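PDB 5JM6: aminopeptidase-like protein from Chaetomium thermophilum, which probably acts as a zinc-dependent aminopeptidase of the M18 family, removing residues from the N-termini of peptides, and assembles as a dodecamer. Local coordinates for residues H70-C75 with G132-L137; R304-L309 with D337-G342. One frame throughout, in Å; residues are numbered along the deposited sequence.

The two interactions lie side by side near the centre of the folded chain, their centres about 8 Å apart, and both include zinc ligands. Along the sequence interaction 1 closes before interaction 2 opens. Strands 127-133 and 330-336 are parallel neighbours in the central mixed sheet; segment 132-137 runs from the end of the first into the loop beyond, and 337-342 lies in the loop after the second. Two probable hydrogen bonds tie the contacts together: His-133 N with Asp-307 OD2, and Glu-339 N with Asp-135 OD1. Both interactions also meet at the zinc ion of chain H. Interaction 1 thus packs helix 68-81 against the residue next to the zinc ligand His-133, and interaction 2 supplies further ligands.

Interaction 1. Residues H70-C75 with G132-L137. With ZN (zinc ion), chain H.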
ATOM      1  N   HIS A  70       4.346 -33.432  39.963  1.00 31.80           N
ATOM      2  CA  HIS A  70       4.335 -34.884  39.882  1.00 32.44           C
ATOM      3  C   HIS A  70       5.733 -35.408  39.583  1.00 34.00           C
ATOM      4  O   HIS A  70       6.128 -36.460  40.083  1.00 39.81           O
ATOM      5  CB  HIS A  70       3.348 -35.366  38.820  1.00 33.31           C
ATOM      6  CG  HIS A  70       1.915 -35.205  39.217  1.00 34.27           C
ATOM      7  ND1 HIS A  70       1.232 -34.016  39.075  1.00 32.30           N
ATOM      8  CD2 HIS A  70       1.039 -36.079  39.766  1.00 34.85           C
ATOM      9  CE1 HIS A  70      -0.006 -34.166  39.512  1.00 37.40           C
ATOM     10  NE2 HIS A  70      -0.148 -35.409  39.938  1.00 36.69           N
ATOM     11  N   VAL A  71       6.488 -34.665  38.782  1.00 28.94           N
ATOM     12  CA  VAL A  71       7.819 -35.103  38.384  1.00 31.87           C
ATOM     13  C   VAL A  71       8.768 -35.186  39.576  1.00 33.26           C
ATOM     14  O   VAL A  71       9.490 -36.169  39.729  1.00 34.60           O
ATOM     15  CB  VAL A  71       8.412 -34.178  37.310  1.00 32.92           C
ATOM     16  CG1 VAL A  71       9.855 -34.558  37.011  1.00 22.72           C
ATOM     17  CG2 VAL A  71       7.571 -34.250  36.054  1.00 29.32           C
ATOM     18  N   VAL A  72       8.760 -34.165  40.428  1.00 30.21           N
ATOM     19  CA  VAL A  72       9.611 -34.186  41.611  1.00 33.89           C
ATOM     20  C   VAL A  72       9.172 -35.298  42.562  1.00 34.02           C
ATOM     21  O   VAL A  72      10.007 -35.981  43.154  1.00 33.13           O
ATOM     22  CB  VAL A  72       9.610 -32.825  42.335  1.00 33.00           C
ATOM     23  CG1 VAL A  72      10.110 -32.964  43.767  1.00 27.14           C
ATOM     24  CG2 VAL A  72      10.467 -31.834  41.570  1.00 27.60           C
ATOM     25  N   ASP A  73       7.864 -35.501  42.681  1.00 32.34           N
ATOM     26  CA  ASP A  73       7.343 -36.571  43.523  1.00 33.53           C
ATOM     27  C   ASP A  73       7.754 -37.941  42.982  1.00 34.98           C
ATOM     28  O   ASP A  73       8.028 -38.862  43.749  1.00 35.63           O
ATOM     29  CB  ASP A  73       5.821 -36.477  43.633  1.00 39.83           C
ATOM     30  CG  ASP A  73       5.244 -37.504  44.586  1.00 42.97           C
ATOM     31  OD1 ASP A  73       5.500 -37.391  45.803  1.00 48.78           O
ATOM     32  OD2 ASP A  73       4.534 -38.419  44.120  1.00 47.78           O
ATOM     33  N   TYR A  74       7.802 -38.060  41.658  1.00 36.64           N
ATOM     34  CA  TYR A  74       8.231 -39.289  40.994  1.00 28.53           C
ATOM     35  C   TYR A  74       9.701 -39.572  41.279  1.00 32.17           C
ATOM     36  O   TYR A  74      10.073 -40.689  41.639  1.00 35.62           O
ATOM     37  CB  TYR A  74       7.983 -39.181  39.485  1.00 31.66           C
ATOM     38  CG  TYR A  74       8.612 -40.260  38.618  1.00 32.94           C
ATOM     39  CD1 TYR A  74       9.928 -40.151  38.177  1.00 32.15           C
ATOM     40  CD2 TYR A  74       7.876 -41.364  38.206  1.00 28.06           C
ATOM     41  CE1 TYR A  74      10.499 -41.124  37.376  1.00 30.72           C
ATOM     42  CE2 TYR A  74       8.440 -42.341  37.401  1.00 34.37           C
ATOM     43  CZ  TYR A  74       9.750 -42.216  36.989  1.00 35.33           C
ATOM     44  OH  TYR A  74      10.314 -43.185  36.188  1.00 32.20           O
ATOM     45  N   CYS A  75      10.533 -38.552  41.103  1.00 35.00           N
ATOM     46  CA  CYS A  75      11.961 -38.680  41.352  1.00 35.94           C
ATOM     47  C   CYS A  75      12.230 -38.952  42.823  1.00 38.69           C
ATOM     48  O   CYS A  75      13.113 -39.735  43.170  1.00 35.74           O
ATOM     49  CB  CYS A  75      12.697 -37.417  40.909  1.00 36.76           C
ATOM     50  SG  CYS A  75      12.531 -37.048  39.151  1.00 37.55           S
ATOM     51  N   GLY A 132      19.008 -29.793  33.971  1.00 32.07           N
ATOM     52  CA  GLY A 132      17.899 -29.785  33.036  1.00 31.28           C
ATOM     53  C   GLY A 132      16.702 -29.109  33.672  1.00 33.31           C
ATOM     54  O   GLY A 132      16.748 -28.754  34.851  1.00 35.04           O
ATOM     55  N   HIS A 133      15.632 -28.917  32.905  1.00 34.59           N
ATOM     56  CA  HIS A 133      14.413 -28.338  33.462  1.00 36.13           C
ATOM     57  C   HIS A 133      13.230 -29.287  33.310  1.00 33.57           C
ATOM     58  O   HIS A 133      13.115 -29.991  32.317  1.00 35.63           O
ATOM     59  CB  HIS A 133      14.105 -26.980  32.820  1.00 42.73           C
ATOM     60  CG  HIS A 133      13.687 -27.049  31.382  1.00 50.93           C
ATOM     61  ND1 HIS A 133      12.365 -27.074  30.992  1.00 53.41           N
ATOM     62  CD2 HIS A 133      14.414 -27.045  30.240  1.00 57.71           C
ATOM     63  CE1 HIS A 133      12.296 -27.110  29.675  1.00 57.19           C
ATOM     64  NE2 HIS A 133      13.526 -27.093  29.192  1.00 64.13           N
ATOM     65  N   ILE A 134      12.413 -29.388  34.352  1.00 33.13           N
ATOM     66  CA  ILE A 134      11.220 -30.230  34.302  1.00 34.52           C
ATOM     67  C   ILE A 134       9.881 -29.493  34.155  1.00 34.35           C
ATOM     68  O   ILE A 134       8.824 -30.119  34.244  1.00 37.71           O
ATOM     69  CB  ILE A 134      11.158 -31.156  35.520  1.00 30.03           C
ATOM     70  CG1 ILE A 134      11.376 -30.376  36.811  1.00 29.66           C
ATOM     71  CG2 ILE A 134      12.214 -32.241  35.393  1.00 27.77           C
ATOM     72  CD1 ILE A 134      11.150 -31.216  38.042  1.00 29.13           C
ATOM     73  N   ASP A 135       9.906 -28.175  33.993  1.00 37.01           N
ATOM     74  CA  ASP A 135       8.681 -27.468  33.634  1.00 42.83           C
ATOM     75  C   ASP A 135       8.415 -27.654  32.145  1.00 47.62           C
ATOM     76  O   ASP A 135       9.339 -27.893  31.369  1.00 46.95           O
ATOM     77  CB  ASP A 135       8.771 -25.980  33.969  1.00 48.97           C
ATOM     78  CG  ASP A 135       9.688 -25.231  33.029  1.00 53.87           C
ATOM     79  OD1 ASP A 135      10.843 -25.671  32.850  1.00 53.87           O
ATOM     80  OD2 ASP A 135       9.249 -24.210  32.459  1.00 57.05           O
ATOM     81  N   ALA A 136       7.160 -27.511  31.742  1.00 49.44           N
ATOM     82  CA  ALA A 136       6.768 -27.639  30.348  1.00 48.05           C
ATOM     83  C   ALA A 136       5.717 -26.596  30.028  1.00 45.72           C
ATOM     84  O   ALA A 136       5.062 -26.102  30.924  1.00 53.32           O
ATOM     85  CB  ALA A 136       6.231 -29.026  30.079  1.00 43.63           C
ATOM     86  N   LEU A 137       5.544 -26.257  28.758  1.00 53.91           N
ATOM     87  CA  LEU A 137       4.539 -25.271  28.406  1.00 54.70           C
ATOM     88  C   LEU A 137       3.215 -25.839  28.858  1.00 49.37           C
ATOM     89  O   LEU A 137       2.907 -26.984  28.578  1.00 50.70           O
ATOM     90  CB  LEU A 137       4.521 -25.031  26.902  1.00 52.80           C
ATOM     91  CG  LEU A 137       5.522 -24.012  26.366  1.00 57.89           C
ATOM     92  CD1 LEU A 137       6.935 -24.526  26.562  1.00 57.38           C
ATOM     93  CD2 LEU A 137       5.258 -23.766  24.898  1.00 60.17           C
TER
HETATM   94 ZN    ZN H 602      13.882 -26.851  27.105  1.00 71.99          ZN
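Ile-134 packs against Val-71 and Val-72 where helix 68-81 lies beside the end of strand 127-133, in the alpha/beta core of this M18 zinc peptidase. The contact is small, burying 136 Å² in all, and wholly apolar; Ile-134 supplies about half of that area. All three side chains are buried. The two valines stand one after the other on the helix and converge on the end of the isoleucine, CD1, and Val-71 reaches its CG2 branch as well. Val-71 points toward the loop and uses one methyl, CG1, which lies 3.7 Å from Ile-134 CG2 and equally far from Ile-134 CD1, between the two branches. The side chains of this pair run alongside one another but head opposite ways. Val-72 lies roughly perpendicular to the isoleucine, and its CG2 meets Ile-134 CD1 at 3.6 Å.

Ile-134 has CG1 between its backbone N and carbonyl carbon (chi1 49°), and the chain beyond is extended (chi2 173°), which carries CD1 out to the helix while CG2 stays nearer the loop. Around this apolar core, helix 305-320 adds Lys-308 against Val-71 and Ser-311 against Ile-134, so three elements of the fold converge here.

The residue before Ile-134 is engaged in a different task. His-133 belongs to the metal site and binds the zinc ion of chain H through NE2 at 2.1 Å, together with Asp-306 and Asp-391. ND1 turns to Asp-135, two residues on, with a bond to OD1 and a weak one to the backbone O, which should limit rotation of the imidazole. Asp-135 is itself held by Tyr-161, whose OH bonds OD2. Its OD1 receives His-133 ND1 at 2.8 Å from above the carboxylate plane, tilted 30° out of the imidazole plane.

Interaction 2. Residues R304-L309 with D337-G342; sequences RIDDKL and DDEEIG. With ZN (zinc ion), chain G; ZN (zinc ion), chain H.
The dinuclear zinc site characteristic of M18 aminopeptidases is assembled here, with Asp-306 and Glu-340 facing each other across a metal ion. Asp-306 lies near the start of helix 305-320 and Glu-340 in the loop after strand 330-336, within a type I beta turn from Glu-339 to Gly-342. Their alpha carbons remain 9.3 Å apart, and the two side chains extend toward each other and span that gap.

Asp-306 is the bridging ligand: OD2 binds the zinc ion of chain G at 1.8 Å, and OD1 binds the zinc ion of chain H at 2.0 Å. With CG anti to the backbone N (chi1 -175°), its carboxylate is presented to the loop and to both metals. Glu-340 holds the chain G ion with both oxygens, OE2 at 1.9 Å and OE1 at 2.4 Å, its side chain bending at chi2 (-90°) to turn the carboxylate onto the metal. The two carboxylate planes stand 81° apart, nearly perpendicular. His-485 completes the protein ligands of this zinc, while His-133 and Asp-391 join Asp-306 at the other.

Glu-339 also sets out toward segment 304-309, and its OE2 ends 3.1 Å from the zinc ion of chain H, too long for a bond to the metal in this model, although Glu-339 and Asp-307 have been seen as zinc ligands in a structure of this protein. Asp-307 packs against Asp-391.

No hydrogen bond crosses between the segments. The 3.0 Å between Asp-306 OD1, on the chain H ion, and Glu-340 OE2, on the chain G ion, is consistent with metal binding by both acceptors. The closeness of these acidic groups is therefore probably paid for by the positive charge of the two zinc ions, and without metal the carboxylates would be expected to repel each other.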
ATOM      1  N   ARG A 304       4.713 -32.490  26.371  1.00 43.69           N
ATOM      2  CA  ARG A 304       5.604 -32.016  27.436  1.00 42.16           C
ATOM      3  C   ARG A 304       7.004 -32.602  27.334  1.00 44.07           C
ATOM      4  O   ARG A 304       7.683 -32.782  28.346  1.00 44.92           O
ATOM      5  CB  ARG A 304       5.031 -32.332  28.818  1.00 39.95           C
ATOM      6  CG  ARG A 304       3.584 -31.946  29.002  1.00 44.28           C
ATOM      7  CD  ARG A 304       3.036 -32.561  30.274  1.00 39.95           C
ATOM      8  NE  ARG A 304       2.586 -33.934  30.066  1.00 43.03           N
ATOM      9  CZ  ARG A 304       1.432 -34.256  29.490  1.00 47.83           C
ATOM     10  NH1 ARG A 304       0.616 -33.303  29.062  1.00 43.45           N
ATOM     11  NH2 ARG A 304       1.092 -35.530  29.341  1.00 49.73           N
ATOM     12  N   ILE A 305       7.443 -32.885  26.114  1.00 45.82           N
ATOM     13  CA  ILE A 305       8.779 -33.416  25.926  1.00 41.42           C
ATOM     14  C   ILE A 305       9.834 -32.331  26.146  1.00 49.05           C
ATOM     15  O   ILE A 305      10.962 -32.670  26.518  1.00 49.07           O
ATOM     16  CB  ILE A 305       8.961 -34.056  24.526  1.00 44.56           C
ATOM     17  CG1 ILE A 305       7.947 -35.179  24.313  1.00 41.67           C
ATOM     18  CG2 ILE A 305      10.357 -34.641  24.364  1.00 41.70           C
ATOM     19  CD1 ILE A 305       8.256 -36.048  23.107  1.00 40.10           C
ATOM     20  N   ASP A 306       9.490 -31.040  26.004  1.00 56.02           N
ATOM     21  CA  ASP A 306      10.564 -30.059  26.135  1.00 56.86           C
ATOM     22  C   ASP A 306      11.028 -30.207  27.576  1.00 60.87           C
ATOM     23  O   ASP A 306      10.423 -29.735  28.545  1.00 53.61           O
ATOM     24  CB  ASP A 306      10.110 -28.617  25.809  1.00 70.11           C
ATOM     25  CG  ASP A 306      11.273 -27.596  25.838  1.00 70.87           C
ATOM     26  OD1 ASP A 306      12.114 -27.650  26.756  1.00 62.98           O
ATOM     27  OD2 ASP A 306      11.365 -26.742  24.931  1.00 57.01           O
ATOM     28  N   ASP A 307      12.173 -30.884  27.600  1.00 64.36           N
ATOM     29  CA  ASP A 307      13.013 -31.367  28.701  1.00 46.09           C
ATOM     30  C   ASP A 307      12.540 -32.355  29.767  1.00 43.17           C
ATOM     31  O   ASP A 307      13.381 -32.800  30.540  1.00 44.76           O
ATOM     32  CB  ASP A 307      13.655 -30.210  29.425  1.00 47.13           C
ATOM     33  CG  ASP A 307      15.147 -30.198  29.203  1.00 51.59           C
ATOM     34  OD1 ASP A 307      15.596 -31.002  28.360  1.00 54.59           O
ATOM     35  OD2 ASP A 307      15.875 -29.450  29.879  1.00 53.12           O
ATOM     36  N   LYS A 308      11.275 -32.750  29.833  1.00 44.99           N
ATOM     37  CA  LYS A 308      10.997 -33.913  30.673  1.00 39.60           C
ATOM     38  C   LYS A 308      11.810 -35.099  30.130  1.00 40.88           C
ATOM     39  O   LYS A 308      12.222 -35.973  30.888  1.00 43.11           O
ATOM     40  CB  LYS A 308       9.503 -34.237  30.730  1.00 32.34           C
ATOM     41  CG  LYS A 308       8.741 -33.472  31.813  1.00 35.43           C
ATOM     42  CD  LYS A 308       7.239 -33.656  31.650  1.00 36.09           C
ATOM     43  CE  LYS A 308       6.469 -33.230  32.891  1.00 31.61           C
ATOM     44  NZ  LYS A 308       6.163 -31.773  32.930  1.00 33.54           N
ATOM     45  N   LEU A 309      12.079 -35.088  28.825  1.00 40.66           N
ATOM     46  CA  LEU A 309      12.886 -36.128  28.184  1.00 38.25           C
ATOM     47  C   LEU A 309      14.357 -36.117  28.620  1.00 42.62           C
ATOM     48  O   LEU A 309      14.867 -37.139  29.076  1.00 44.66           O
ATOM     49  CB  LEU A 309      12.794 -36.001  26.660  1.00 44.09           C
ATOM     50  CG  LEU A 309      13.681 -36.909  25.801  1.00 41.15           C
ATOM     51  CD1 LEU A 309      13.566 -38.367  26.216  1.00 43.53           C
ATOM     52  CD2 LEU A 309      13.322 -36.760  24.334  1.00 32.27           C
ATOM     53  N   ASP A 337      12.978 -25.847  37.776  1.00 44.34           N
ATOM     54  CA  ASP A 337      11.682 -25.370  37.331  1.00 46.52           C
ATOM     55  C   ASP A 337      11.865 -24.016  36.640  1.00 52.16           C
ATOM     56  O   ASP A 337      12.848 -23.317  36.898  1.00 50.72           O
ATOM     57  CB  ASP A 337      10.718 -25.261  38.516  1.00 46.37           C
ATOM     58  CG  ASP A 337       9.320 -24.832  38.108  1.00 57.88           C
ATOM     59  OD1 ASP A 337       9.022 -24.802  36.895  1.00 53.86           O
ATOM     60  OD2 ASP A 337       8.513 -24.528  39.011  1.00 60.69           O
ATOM     61  N   ASP A 338      10.948 -23.697  35.727  1.00 57.12           N
ATOM     62  CA  ASP A 338      10.837 -22.373  35.096  1.00 61.70           C
ATOM     63  C   ASP A 338      11.918 -21.957  34.092  1.00 64.03           C
ATOM     64  O   ASP A 338      12.342 -20.806  34.103  1.00 64.59           O
ATOM     65  CB  ASP A 338      10.790 -21.287  36.182  1.00 61.28           C
ATOM     66  CG  ASP A 338       9.672 -21.497  37.175  1.00 62.57           C
ATOM     67  OD1 ASP A 338       8.581 -21.938  36.769  1.00 68.32           O
ATOM     68  OD2 ASP A 338       9.892 -21.228  38.371  1.00 64.96           O
ATOM     69  N   GLU A 339      12.363 -22.863  33.225  1.00 63.14           N
ATOM     70  CA  GLU A 339      13.362 -22.494  32.217  1.00 65.08           C
ATOM     71  C   GLU A 339      12.749 -21.783  31.014  1.00 73.66           C
ATOM     72  O   GLU A 339      13.408 -20.989  30.337  1.00 70.69           O
ATOM     73  CB  GLU A 339      14.136 -23.728  31.755  1.00 58.13           C
ATOM     74  CG  GLU A 339      15.170 -23.479  30.660  1.00 64.62           C
ATOM     75  CD  GLU A 339      14.592 -23.622  29.260  1.00 73.94           C
ATOM     76  OE1 GLU A 339      15.060 -22.917  28.343  1.00 71.39           O
ATOM     77  OE2 GLU A 339      13.665 -24.438  29.080  1.00 77.65           O
ATOM     78  N   GLU A 340      11.482 -22.084  30.756  1.00 71.66           N
ATOM     79  CA  GLU A 340      10.735 -21.468  29.674  1.00 71.53           C
ATOM     80  C   GLU A 340      10.416 -19.993  30.010  1.00 68.62           C
ATOM     81  O   GLU A 340       9.984 -19.228  29.146  1.00 72.59           O
ATOM     82  CB  GLU A 340       9.452 -22.275  29.411  1.00 73.62           C
ATOM     83  CG  GLU A 340       9.630 -23.812  29.244  1.00 72.67           C
ATOM     84  CD  GLU A 340       9.885 -24.245  27.808  1.00 91.65           C
ATOM     85  OE1 GLU A 340       9.407 -23.546  26.894  1.00 95.16           O
ATOM     86  OE2 GLU A 340      10.514 -25.304  27.598  1.00100.11           O
ATOM     87  N   ILE A 341      10.582 -19.628  31.283  1.00 75.11           N
ATOM     88  CA  ILE A 341      10.445 -18.247  31.780  1.00 74.79           C
ATOM     89  C   ILE A 341      11.805 -17.533  32.008  1.00 73.79           C
ATOM     90  O   ILE A 341      11.871 -16.479  32.638  1.00 77.41           O
ATOM     91  CB  ILE A 341       9.575 -18.226  33.060  1.00 74.64           C
ATOM     92  CG1 ILE A 341       8.305 -19.025  32.806  1.00 74.61           C
ATOM     93  CG2 ILE A 341       9.122 -16.816  33.430  1.00 84.20           C
ATOM     94  CD1 ILE A 341       7.385 -18.392  31.769  1.00 66.61           C
ATOM     95  N   GLY A 342      12.902 -18.141  31.567  1.00 72.46           N
ATOM     96  CA  GLY A 342      14.195 -17.476  31.645  1.00 72.72           C
ATOM     97  C   GLY A 342      15.052 -17.941  32.807  1.00 74.75           C
ATOM     98  O   GLY A 342      16.199 -17.519  32.961  1.00 71.65           O
TER
HETATM   99 ZN    ZN G 601      10.702 -25.267  25.756  1.00111.48          ZN
HETATM  100 ZN    ZN H 602      13.882 -26.851  27.105  1.00 71.99          ZN